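Side-chain contacts in phenol hydroxylase component phN (Pseudomonas stutzeri, PDB 3U52), which probably forms the diiron-bearing oxygenase subunit of a bacterial phenol hydroxylase, which uses molecular oxygen to hydroxylate phenol: residues A[149-152]-A[153-157]; A[76-79]-A[80-84]. All coordinates share one frame; numbering follows the deposited sequence.

Interaction 1 (A[149-152]-A[153-157]); sequences MSHY and NKHFN. With CU (copper (II) ion), chain J.
The first torsions of His151 and His155 bring their rings together across one helical turn. The ring of His151 lies anti to its own backbone N (chi1 -176°), while that of His155 is anti to its carbonyl carbon (chi1 -69°). The two imidazoles approach at an oblique angle, with planes at 56° and centroids 4.9 Å apart. CD2 of His155 lies over one face of the His151 ring, toward its rim. The closest ring atoms are His151 CE1 and His155 NE2, 3.8 Å apart. Carbonyl O of His151 sits at the edge of the His155 ring, 3.4 Å from CD2 of His155. On the other side of that ring, ND1 of His155 binds the copper ion at 2.1 Å. His494 completes the protein ligands. His85 stacks on His155 and hydrogen-bonds NE2 of His151, so it touches both histidines. Without the His151 imidazole, as with an alanine here, His85 would probably lose a hydrogen-bond partner, and CD2 and NE2 of His155 the ring they pack against.

Tyr152 and Phe156 lie side by side and point the same way. CE2 of Phe156 meets the edge of the tyrosine ring, 4.1 Å from CD2 of Tyr152. The backbone changes here. Asn153 N still gives a nearly straight helical bond to Met149 O (2.9 Å). Tyr152 O then takes His155 N at 3.0 Å and, weakly, Phe156 N.

The turn belongs to the C-terminal part of helix 125-155. Helix 94-103 packs against Met149, Tyr152 and Phe156. Tyr152 OH bonds Asp219, in the link between helices 187-216 and 220-250. Helix 490-498 covers Phe156 and brings His494 to the copper.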
# COMPACT_ATOMS: atom_id res chain seq x y z
N MET A 149 12.87 -9.23 -2.09
CA MET A 149 14.23 -9.25 -2.61
C MET A 149 14.27 -9.14 -4.14
O MET A 149 15.33 -8.91 -4.73
CB MET A 149 14.94 -10.54 -2.20
CG MET A 149 15.28 -10.66 -0.70
SD MET A 149 16.21 -9.18 -0.22
CE MET A 149 15.04 -8.09 0.58
N SER A 150 13.11 -9.27 -4.77
CA SER A 150 13.03 -9.38 -6.21
C SER A 150 13.71 -8.21 -6.90
O SER A 150 14.47 -8.39 -7.84
CB SER A 150 11.58 -9.42 -6.63
OG SER A 150 11.52 -9.85 -7.97
N HIS A 151 13.47 -7.01 -6.39
CA HIS A 151 13.93 -5.80 -7.04
C HIS A 151 15.43 -5.66 -6.76
O HIS A 151 16.16 -5.15 -7.61
CB HIS A 151 13.14 -4.59 -6.51
CG HIS A 151 13.49 -3.30 -7.20
ND1 HIS A 151 13.09 -3.01 -8.49
CD2 HIS A 151 14.24 -2.24 -6.79
CE1 HIS A 151 13.51 -1.81 -8.82
NE2 HIS A 151 14.21 -1.32 -7.80
N TYR A 152 15.89 -6.16 -5.61
CA TYR A 152 17.35 -6.12 -5.31
C TYR A 152 18.12 -7.04 -6.26
O TYR A 152 19.20 -6.68 -6.74
CB TYR A 152 17.66 -6.44 -3.85
CG TYR A 152 17.31 -5.32 -2.89
CD1 TYR A 152 16.17 -5.37 -2.10
CD2 TYR A 152 18.17 -4.20 -2.75
CE1 TYR A 152 15.87 -4.32 -1.19
CE2 TYR A 152 17.87 -3.16 -1.91
CZ TYR A 152 16.73 -3.22 -1.11
OH TYR A 152 16.46 -2.16 -0.26
N ASN A 153 17.53 -8.20 -6.55
CA ASN A 153 18.06 -9.18 -7.50
C ASN A 153 18.22 -8.61 -8.92
O ASN A 153 19.13 -9.01 -9.66
CB ASN A 153 17.17 -10.44 -7.54
CG ASN A 153 17.65 -11.44 -8.61
OD1 ASN A 153 16.91 -11.76 -9.58
ND2 ASN A 153 18.87 -11.90 -8.46
N LYS A 154 17.35 -7.69 -9.31
CA LYS A 154 17.53 -7.03 -10.62
C LYS A 154 18.73 -6.09 -10.72
O LYS A 154 19.18 -5.78 -11.85
CB LYS A 154 16.28 -6.27 -11.01
CG LYS A 154 15.06 -7.20 -11.02
CD LYS A 154 13.81 -6.50 -11.51
CE LYS A 154 12.62 -7.40 -11.28
NZ LYS A 154 11.41 -6.83 -11.96
N HIS A 155 19.23 -5.60 -9.58
CA HIS A 155 20.23 -4.52 -9.61
C HIS A 155 21.56 -4.86 -8.95
O HIS A 155 22.51 -4.06 -9.05
CB HIS A 155 19.66 -3.25 -8.97
CG HIS A 155 18.58 -2.62 -9.79
ND1 HIS A 155 18.86 -1.84 -10.90
CD2 HIS A 155 17.23 -2.70 -9.71
CE1 HIS A 155 17.73 -1.47 -11.48
NE2 HIS A 155 16.72 -1.96 -10.77
N PHE A 156 21.60 -5.98 -8.23
CA PHE A 156 22.78 -6.40 -7.46
C PHE A 156 23.10 -7.89 -7.69
O PHE A 156 22.23 -8.65 -8.09
CB PHE A 156 22.61 -6.10 -5.95
CG PHE A 156 22.45 -4.62 -5.63
CD1 PHE A 156 23.56 -3.78 -5.50
CD2 PHE A 156 21.18 -4.06 -5.52
CE1 PHE A 156 23.42 -2.41 -5.25
CE2 PHE A 156 21.00 -2.69 -5.24
CZ PHE A 156 22.12 -1.86 -5.09
N ASN A 157 24.34 -8.31 -7.42
CA ASN A 157 24.76 -9.68 -7.77
C ASN A 157 24.57 -10.53 -6.53
O ASN A 157 24.31 -10.01 -5.47
CB ASN A 157 26.21 -9.68 -8.30
CG ASN A 157 26.32 -9.06 -9.71
OD1 ASN A 157 25.48 -9.32 -10.56
ND2 ASN A 157 27.34 -8.21 -9.93
CU CU J . 20.88 -1.40 -11.17

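Interaction 2 (A[76-79]-A[80-84]); sequences FDAF and AQNNG
Phe79 and Gly84 make a CH-pi contact at this helix end. CA of Gly84 sits over one face of the Phe79 ring, 4.0 Å from its centroid and 23° off the normal. The ring reaches this place because CG of Phe79 is anti to the backbone N (chi1 178°). CE1 of Phe79 also lies 3.5 Å from C of Gly84, so the loop backbone lies against the ring. A CB on residue 84 would run into CD1 of Phe79. The lack of a side chain therefore allows this close approach.

Backbone hydrogen bonds carry the last turn. Ala80 N bonds Phe76 O, and Gln81 N bonds Asp77 O at 2.9 Å. Asn82 N continues the pattern to Ala78 O. The pattern then changes, and Gly84 N reaches back to Phe79 O at 2.8 Å.

One side chain joins this network. Asn82 turns its amide back over the helix end, and ND2 of Asn82 bonds Ala78 O at 2.8 Å. That oxygen thus accepts from two nitrogens of Asn82, the main-chain N and ND2. The second bond is bent, with an N-H...O angle of 139°.

One contact is ionic: Asp77 OD2 forms a salt bridge with a basic side chain on the chain of another protein.

Asn83 has positive phi and is the C-prime residue. With Gly84 N bonded to Phe79 O and Asn83 N to Ala80 O, this is a Schellman motif, which ends helix 58-81.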
# COMPACT_ATOMS: atom_id res chain seq x y z
N PHE A 76 5.63 -2.58 -1.74
CA PHE A 76 6.64 -3.25 -2.57
C PHE A 76 6.65 -2.71 -4.01
O PHE A 76 7.73 -2.60 -4.64
CB PHE A 76 6.41 -4.78 -2.65
CG PHE A 76 6.84 -5.55 -1.44
CD1 PHE A 76 7.60 -4.98 -0.43
CD2 PHE A 76 6.51 -6.90 -1.34
CE1 PHE A 76 8.00 -5.74 0.70
CE2 PHE A 76 6.88 -7.67 -0.21
CZ PHE A 76 7.65 -7.10 0.79
N ASP A 77 5.46 -2.50 -4.59
CA ASP A 77 5.35 -1.97 -5.94
C ASP A 77 5.86 -0.53 -6.02
O ASP A 77 6.45 -0.16 -7.03
CB ASP A 77 3.91 -1.96 -6.48
CG ASP A 77 3.32 -3.35 -6.65
OD1 ASP A 77 2.09 -3.45 -6.47
OD2 ASP A 77 4.04 -4.33 -6.99
N ALA A 78 5.59 0.28 -5.00
CA ALA A 78 6.02 1.68 -4.93
C ALA A 78 7.55 1.78 -4.83
O ALA A 78 8.19 2.71 -5.40
CB ALA A 78 5.40 2.36 -3.70
N PHE A 79 8.11 0.87 -4.04
CA PHE A 79 9.56 0.74 -3.85
C PHE A 79 10.23 0.50 -5.18
O PHE A 79 11.18 1.22 -5.53
CB PHE A 79 9.85 -0.38 -2.85
CG PHE A 79 11.32 -0.63 -2.61
CD1 PHE A 79 12.01 0.11 -1.68
CD2 PHE A 79 11.99 -1.63 -3.32
CE1 PHE A 79 13.39 -0.13 -1.45
CE2 PHE A 79 13.34 -1.87 -3.09
CZ PHE A 79 14.03 -1.12 -2.16
N ALA A 80 9.73 -0.48 -5.94
CA ALA A 80 10.25 -0.86 -7.24
C ALA A 80 10.05 0.22 -8.31
O ALA A 80 10.99 0.50 -9.08
CB ALA A 80 9.61 -2.19 -7.70
N GLN A 81 8.83 0.79 -8.37
CA GLN A 81 8.49 1.84 -9.33
C GLN A 81 9.36 3.09 -9.11
O GLN A 81 9.76 3.73 -10.09
CB GLN A 81 6.95 2.11 -9.42
CG GLN A 81 6.36 3.47 -8.90
CD GLN A 81 4.96 3.34 -8.11
OE1 GLN A 81 4.15 2.40 -8.33
NE2 GLN A 81 4.69 4.33 -7.17
N ASN A 82 9.70 3.38 -7.85
CA ASN A 82 10.53 4.53 -7.48
C ASN A 82 12.03 4.26 -7.27
O ASN A 82 12.74 5.09 -6.70
CB ASN A 82 9.90 5.28 -6.31
CG ASN A 82 8.52 5.86 -6.70
OD1 ASN A 82 8.44 6.77 -7.53
ND2 ASN A 82 7.45 5.28 -6.16
N ASN A 83 12.49 3.11 -7.77
CA ASN A 83 13.89 2.68 -7.61
C ASN A 83 14.42 2.93 -6.23
O ASN A 83 15.42 3.62 -6.04
CB ASN A 83 14.75 3.33 -8.68
CG ASN A 83 14.47 2.75 -10.04
OD1 ASN A 83 14.55 1.52 -10.27
ND2 ASN A 83 14.12 3.63 -10.96
N GLY A 84 13.73 2.37 -5.26
CA GLY A 84 14.07 2.57 -3.89
C GLY A 84 15.40 1.97 -3.48
O GLY A 84 15.94 2.34 -2.45

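Overall arrangement
From the N terminus, helix 58-81 comes first, and interaction 2 ends it and turns the chain into the loop that holds His85 and Ile88. Helices 94-103 and 105-121 follow, and then helix 125-155, whose end carries interaction 1. The contacts are in series and neither nest nor cross. Each closes only a local turn. In space the centres of interactions 1 and 2 are about 12 Å apart, and the two contacts touch. Tyr152 OH lies 3.3 Å from Phe79 CZ, and His151 CE1 lies 3.4 Å from Ala80 O. The ends of the two helices are thus packed together, with Asn83 beside His151 and His155, next to the copper site.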